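Side-chain contacts in sulfurtransferase (Azotobacter vinelandii, PDB 1E0C), which catalyses, as a rhodanese, the transfer of sulfur from thiosulfate to cyanide, probably by way of an enzyme-bound persulfide: residues Thr52-Gly55 / Gly61-Pro64; Asp152-Arg157 / Lys252-Ser257. All coordinates share one frame; numbering follows the deposited sequence.

Interaction 1. Residues Thr52-Gly55 / Gly61-Pro64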
ATOM      1  N   THR A  52       1.764  -9.401  -5.447  1.00 10.77           N
ATOM      2  CA  THR A  52       0.645  -8.610  -4.956  1.00 10.84           C
ATOM      3  C   THR A  52      -0.190  -8.090  -6.126  1.00 12.79           C
ATOM      4  O   THR A  52      -1.168  -7.368  -5.910  1.00 12.38           O
ATOM      5  CB  THR A  52       1.084  -7.394  -4.102  1.00 10.69           C
ATOM      6  OG1 THR A  52       1.764  -6.426  -4.902  1.00 13.01           O
ATOM      7  CG2 THR A  52       2.049  -7.856  -3.008  1.00 16.06           C
ATOM      8  N   GLN A  53       0.258  -8.384  -7.344  1.00 10.54           N
ATOM      9  CA  GLN A  53      -0.416  -7.829  -8.520  1.00 12.44           C
ATOM     10  C   GLN A  53      -0.968  -8.895  -9.446  1.00 17.77           C
ATOM     11  O   GLN A  53      -0.393  -9.976  -9.627  1.00 14.26           O
ATOM     12  CB  GLN A  53       0.555  -6.886  -9.262  1.00 20.26           C
ATOM     13  CG  GLN A  53       0.803  -5.586  -8.512  1.00 27.12           C
ATOM     14  CD  GLN A  53       1.584  -4.531  -9.251  1.00 39.04           C
ATOM     15  OE1 GLN A  53       2.448  -4.829 -10.075  1.00 22.26           O
ATOM     16  NE2 GLN A  53       1.331  -3.249  -8.942  1.00 23.72           N
ATOM     17  N   LEU A  54      -2.112  -8.591 -10.066  1.00 12.26           N
ATOM     18  CA  LEU A  54      -2.652  -9.483 -11.108  1.00 14.83           C
ATOM     19  C   LEU A  54      -1.600  -9.708 -12.188  1.00 16.69           C
ATOM     20  O   LEU A  54      -1.397 -10.829 -12.671  1.00 14.32           O
ATOM     21  CB  LEU A  54      -3.911  -8.864 -11.708  1.00 13.26           C
ATOM     22  CG  LEU A  54      -4.540  -9.616 -12.893  1.00 17.68           C
ATOM     23  CD1 LEU A  54      -4.967 -11.013 -12.448  1.00 16.26           C
ATOM     24  CD2 LEU A  54      -5.738  -8.849 -13.433  1.00 15.83           C
ATOM     25  N   GLY A  55      -0.982  -8.639 -12.669  1.00 13.26           N
ATOM     26  CA  GLY A  55       0.114  -8.694 -13.609  1.00 14.85           C
ATOM     27  C   GLY A  55      -0.291  -9.072 -15.023  1.00 26.32           C
ATOM     28  O   GLY A  55       0.565  -9.507 -15.799  1.00 23.57           O
ATOM     29  N   GLY A  61      -2.470  -3.778 -12.262  1.00 19.21           N
ATOM     30  CA  GLY A  61      -2.403  -3.383 -10.857  1.00 15.71           C
ATOM     31  C   GLY A  61      -3.607  -3.853 -10.063  1.00 14.24           C
ATOM     32  O   GLY A  61      -3.717  -3.580  -8.862  1.00 11.25           O
ATOM     33  N   LEU A  62      -4.543  -4.546 -10.718  1.00 10.24           N
ATOM     34  CA  LEU A  62      -5.664  -5.125  -9.991  1.00 10.70           C
ATOM     35  C   LEU A  62      -5.121  -6.161  -8.999  1.00 12.84           C
ATOM     36  O   LEU A  62      -3.970  -6.593  -9.111  1.00  9.68           O
ATOM     37  CB  LEU A  62      -6.638  -5.827 -10.952  1.00 15.27           C
ATOM     38  CG  LEU A  62      -7.371  -4.911 -11.939  1.00 23.29           C
ATOM     39  CD1 LEU A  62      -8.474  -5.671 -12.666  1.00 20.89           C
ATOM     40  CD2 LEU A  62      -7.949  -3.702 -11.220  1.00 16.22           C
ATOM     41  N   GLN A  63      -5.950  -6.520  -8.030  1.00 11.49           N
ATOM     42  CA  GLN A  63      -5.537  -7.561  -7.072  1.00 10.33           C
ATOM     43  C   GLN A  63      -5.328  -8.889  -7.798  1.00 12.06           C
ATOM     44  O   GLN A  63      -5.933  -9.140  -8.851  1.00 11.04           O
ATOM     45  CB  GLN A  63      -6.633  -7.747  -6.020  1.00 11.40           C
ATOM     46  CG  GLN A  63      -7.932  -8.323  -6.562  1.00 12.50           C
ATOM     47  CD  GLN A  63      -9.102  -8.065  -5.636  1.00 22.16           C
ATOM     48  OE1 GLN A  63      -9.809  -8.981  -5.213  1.00 18.04           O
ATOM     49  NE2 GLN A  63      -9.289  -6.790  -5.306  1.00 10.52           N
ATOM     50  N   PRO A  64      -4.491  -9.746  -7.238  1.00 12.03           N
ATOM     51  CA  PRO A  64      -4.294 -11.080  -7.801  1.00 12.70           C
ATOM     52  C   PRO A  64      -5.603 -11.858  -7.742  1.00 11.28           C
ATOM     53  O   PRO A  64      -6.506 -11.569  -6.953  1.00 11.19           O
ATOM     54  CB  PRO A  64      -3.251 -11.725  -6.895  1.00 15.03           C
ATOM     55  CG  PRO A  64      -2.649 -10.623  -6.105  1.00 13.59           C
ATOM     56  CD  PRO A  64      -3.714  -9.555  -5.995  1.00 16.02           C
TER
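The peptide group joining Thr52 to Gln53 has one edge of the Pro64 ring over one of its faces. Pro64 CG sits 3.5 Å from Thr52 C, almost straight above the plane, and Pro64 CD lies 3.4 Å from Thr52 O. The contact closes an irregular loop of the N-terminal rhodanese-like domain, between strand 45-46 and helix 66-76. Its two arms run nearly perpendicular and are joined by one backbone hydrogen bond, Leu54 N to Leu62 O, at 2.9 Å. The donor is tilted 29° from the Leu62 carbonyl plane.

The Leu54 and Leu62 side chains run alongside each other in the same direction. Leu54 CG is anti to its backbone N (chi1 175°), and the branch CD2 comes 4.0 Å from Leu62 CB. Leu54 CB also packs 3.5 Å from Gln63 O. Arg97 of helix 93-104 hydrogen-bonds through NH2 to Thr52 O and Gly61 O, with a weak third bond to Leu62 O. One guanidinium nitrogen thus gathers carbonyls from both arms. Gln53 is extended beyond CG. Its amide reaches a weak hydrogen bond with Thr232 OG1, and Gln53 NE2 passes 4.2 Å from Gly61 CA.

Interaction 2. Residues Asp152-Arg157 / Lys252-Ser257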
ATOM      1  N   ASP A 152     -15.548   2.268 -13.368  1.00 14.03           N
ATOM      2  CA  ASP A 152     -16.890   2.837 -13.512  1.00 18.94           C
ATOM      3  C   ASP A 152     -17.318   3.610 -12.279  1.00 18.10           C
ATOM      4  O   ASP A 152     -17.974   4.652 -12.394  1.00 17.83           O
ATOM      5  CB  ASP A 152     -17.903   1.749 -13.871  1.00 26.56           C
ATOM      6  CG  ASP A 152     -17.722   1.302 -15.317  1.00 40.26           C
ATOM      7  OD1 ASP A 152     -17.618   2.180 -16.200  1.00 41.42           O
ATOM      8  OD2 ASP A 152     -17.656   0.079 -15.545  1.00 42.72           O
ATOM      9  N   TYR A 153     -16.951   3.123 -11.095  1.00 14.46           N
ATOM     10  CA  TYR A 153     -17.283   3.828  -9.862  1.00 16.27           C
ATOM     11  C   TYR A 153     -16.666   5.229  -9.890  1.00 16.65           C
ATOM     12  O   TYR A 153     -17.330   6.213  -9.571  1.00 16.45           O
ATOM     13  CB  TYR A 153     -16.775   3.076  -8.633  1.00 12.90           C
ATOM     14  CG  TYR A 153     -16.996   3.844  -7.344  1.00 15.84           C
ATOM     15  CD1 TYR A 153     -18.263   3.916  -6.780  1.00 18.42           C
ATOM     16  CD2 TYR A 153     -15.952   4.500  -6.711  1.00 14.46           C
ATOM     17  CE1 TYR A 153     -18.491   4.636  -5.618  1.00 15.90           C
ATOM     18  CE2 TYR A 153     -16.162   5.196  -5.532  1.00 13.07           C
ATOM     19  CZ  TYR A 153     -17.430   5.258  -4.994  1.00 14.31           C
ATOM     20  OH  TYR A 153     -17.649   5.956  -3.827  1.00 17.29           O
ATOM     21  N   LEU A 154     -15.379   5.276 -10.213  1.00 15.34           N
ATOM     22  CA  LEU A 154     -14.660   6.545 -10.273  1.00 11.89           C
ATOM     23  C   LEU A 154     -15.236   7.468 -11.336  1.00 17.88           C
ATOM     24  O   LEU A 154     -15.427   8.664 -11.098  1.00 16.15           O
ATOM     25  CB  LEU A 154     -13.175   6.295 -10.496  1.00 15.55           C
ATOM     26  CG  LEU A 154     -12.229   7.481 -10.327  1.00 18.50           C
ATOM     27  CD1 LEU A 154     -12.513   8.219  -9.015  1.00 12.96           C
ATOM     28  CD2 LEU A 154     -10.781   7.004 -10.370  1.00 12.14           C
ATOM     29  N   LEU A 155     -15.578   6.922 -12.500  1.00 14.44           N
ATOM     30  CA  LEU A 155     -16.209   7.713 -13.555  1.00 14.09           C
ATOM     31  C   LEU A 155     -17.475   8.388 -13.044  1.00 15.46           C
ATOM     32  O   LEU A 155     -17.702   9.569 -13.325  1.00 16.81           O
ATOM     33  CB  LEU A 155     -16.572   6.807 -14.746  1.00 15.03           C
ATOM     34  CG  LEU A 155     -15.402   6.446 -15.667  1.00 15.38           C
ATOM     35  CD1 LEU A 155     -15.788   5.308 -16.603  1.00 18.54           C
ATOM     36  CD2 LEU A 155     -14.961   7.673 -16.462  1.00 18.32           C
ATOM     37  N   GLY A 156     -18.287   7.667 -12.285  1.00 13.06           N
ATOM     38  CA  GLY A 156     -19.535   8.202 -11.765  1.00 16.84           C
ATOM     39  C   GLY A 156     -19.334   9.228 -10.663  1.00 24.15           C
ATOM     40  O   GLY A 156     -20.247  10.017 -10.400  1.00 19.50           O
ATOM     41  N   ARG A 157     -18.173   9.247 -10.014  1.00 17.89           N
ATOM     42  CA  ARG A 157     -17.922  10.170  -8.913  1.00 15.68           C
ATOM     43  C   ARG A 157     -17.222  11.450  -9.353  1.00 14.31           C
ATOM     44  O   ARG A 157     -17.110  12.383  -8.548  1.00 17.93           O
ATOM     45  CB  ARG A 157     -17.048   9.475  -7.851  1.00 16.07           C
ATOM     46  CG  ARG A 157     -17.749   8.336  -7.134  1.00 16.37           C
ATOM     47  CD  ARG A 157     -18.639   8.830  -6.008  1.00 17.44           C
ATOM     48  NE  ARG A 157     -17.867   9.336  -4.886  1.00 23.73           N
ATOM     49  CZ  ARG A 157     -18.148  10.423  -4.177  1.00 25.93           C
ATOM     50  NH1 ARG A 157     -19.216  11.149  -4.468  1.00 27.46           N
ATOM     51  NH2 ARG A 157     -17.353  10.782  -3.177  1.00 20.36           N
ATOM     52  N   LYS A 252     -10.196   4.683  -0.857  1.00  8.96           N
ATOM     53  CA  LYS A 252     -10.201   3.604  -1.839  1.00 10.27           C
ATOM     54  C   LYS A 252      -8.916   3.665  -2.657  1.00 12.50           C
ATOM     55  O   LYS A 252      -8.426   4.737  -3.005  1.00  9.64           O
ATOM     56  CB  LYS A 252     -11.400   3.682  -2.789  1.00  9.77           C
ATOM     57  CG  LYS A 252     -12.738   3.394  -2.118  1.00 11.01           C
ATOM     58  CD  LYS A 252     -13.876   3.515  -3.122  1.00 14.38           C
ATOM     59  CE  LYS A 252     -15.222   3.321  -2.431  1.00 19.10           C
ATOM     60  NZ  LYS A 252     -15.459   1.886  -2.107  1.00 21.05           N
ATOM     61  N   GLY A 253      -8.453   2.479  -3.061  1.00  8.26           N
ATOM     62  CA  GLY A 253      -7.327   2.441  -4.007  1.00  7.19           C
ATOM     63  C   GLY A 253      -7.920   2.172  -5.402  1.00 10.69           C
ATOM     64  O   GLY A 253      -8.740   1.256  -5.533  1.00 10.10           O
ATOM     65  N   TYR A 254      -7.661   3.046  -6.358  1.00  8.14           N
ATOM     66  CA  TYR A 254      -8.122   2.800  -7.732  1.00 10.18           C
ATOM     67  C   TYR A 254      -7.078   1.887  -8.396  1.00  7.95           C
ATOM     68  O   TYR A 254      -6.068   2.351  -8.915  1.00 10.94           O
ATOM     69  CB  TYR A 254      -8.291   4.091  -8.521  1.00  9.51           C
ATOM     70  CG  TYR A 254      -8.473   3.877 -10.011  1.00 10.16           C
ATOM     71  CD1 TYR A 254      -9.214   2.802 -10.491  1.00 15.30           C
ATOM     72  CD2 TYR A 254      -7.926   4.757 -10.933  1.00  8.24           C
ATOM     73  CE1 TYR A 254      -9.366   2.589 -11.849  1.00  9.61           C
ATOM     74  CE2 TYR A 254      -8.074   4.556 -12.294  1.00 11.11           C
ATOM     75  CZ  TYR A 254      -8.809   3.470 -12.741  1.00  9.38           C
ATOM     76  OH  TYR A 254      -8.949   3.259 -14.098  1.00 10.85           O
ATOM     77  N   ALA A 255      -7.265   0.585  -8.163  1.00 10.58           N
ATOM     78  CA  ALA A 255      -6.256  -0.401  -8.553  1.00 11.11           C
ATOM     79  C   ALA A 255      -5.927  -0.381 -10.029  1.00  9.16           C
ATOM     80  O   ALA A 255      -4.767  -0.545 -10.429  1.00  8.08           O
ATOM     81  CB  ALA A 255      -6.733  -1.779  -8.106  1.00  9.61           C
ATOM     82  N   GLY A 256      -6.937  -0.182 -10.884  1.00 12.20           N
ATOM     83  CA  GLY A 256      -6.679  -0.137 -12.332  1.00 11.90           C
ATOM     84  C   GLY A 256      -5.658   0.950 -12.647  1.00 12.67           C
ATOM     85  O   GLY A 256      -4.746   0.773 -13.458  1.00  8.23           O
ATOM     86  N   SER A 257      -5.817   2.086 -11.968  1.00 10.73           N
ATOM     87  CA  SER A 257      -4.852   3.175 -12.059  1.00 11.63           C
ATOM     88  C   SER A 257      -4.660   3.672 -13.476  1.00 11.70           C
ATOM     89  O   SER A 257      -5.520   3.442 -14.339  1.00 11.00           O
ATOM     90  CB  SER A 257      -3.531   2.760 -11.407  1.00 14.18           C
ATOM     91  OG  SER A 257      -3.580   2.996 -10.004  1.00 10.62           O
TER
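Leu154 and Tyr254 cross at about a right angle, and so do Tyr153 and Lys252. Both pairs join helix 151-157 to the end of edge strand 251-253 and the turn after it, in the C-terminal rhodanese-like domain. The fold here is a parallel sheet flanked by helices.

Leu154 CD2 lies over one face of the Tyr254 ring, 4.1 Å from its centroid and 27° off the normal. In this CH-pi contact CD2 is closest to Tyr254 CD2, at 3.7 Å. The opposite face is covered by the backbone: Ser257 N stands 3.2 Å above the plane, over the ring centre. The ring is sandwiched between helix and turn, while its OH is hydrogen-bonded to Glu260. Leu154 also touches Ile165 and Val227 of the sheet.

Lys252 meets Tyr153 obliquely with its methylenes, CD and CE both 3.7 Å from Tyr153 CE2. Arg157 CG packs on the other side of that ring. The lysine bends at its last torsion (chi4 -75°), and NZ hydrogen-bonds to Glu146 O; with NZ 5.2 Å from the Tyr153 ring centroid, any cation-pi attraction is weak. Tyr153 OH hydrogen-bonds to Glu225, which also forms a salt bridge with Arg157.

Tyr254 centres an inverse gamma turn beside the sulfur-carrying cysteine of the probable active site. Ser257 OG, also hydrogen-bonded to N of that S-mercaptocysteine at position 230, donates to Tyr254 O at 2.8 Å.

From the N terminus, the chain first reaches interaction 1, which closes a short loop of five intervening residues before helix 66-76. It then completes the first rhodanese-like domain. Interaction 2 opens at helix 151-157 and closes 94 intervening residues later, after strand 251-253, so it spans most of the second domain. The two are in series, neither nested nor crossed. Interaction 1 is local, whereas interaction 2 ties an early helix to the last strand of its domain's parallel sheet. They nevertheless meet between the domains: Gly61 O packs 3.6 Å from Ala255 CB, and Leu62 CD2 lies 3.7 Å from Gly256 N.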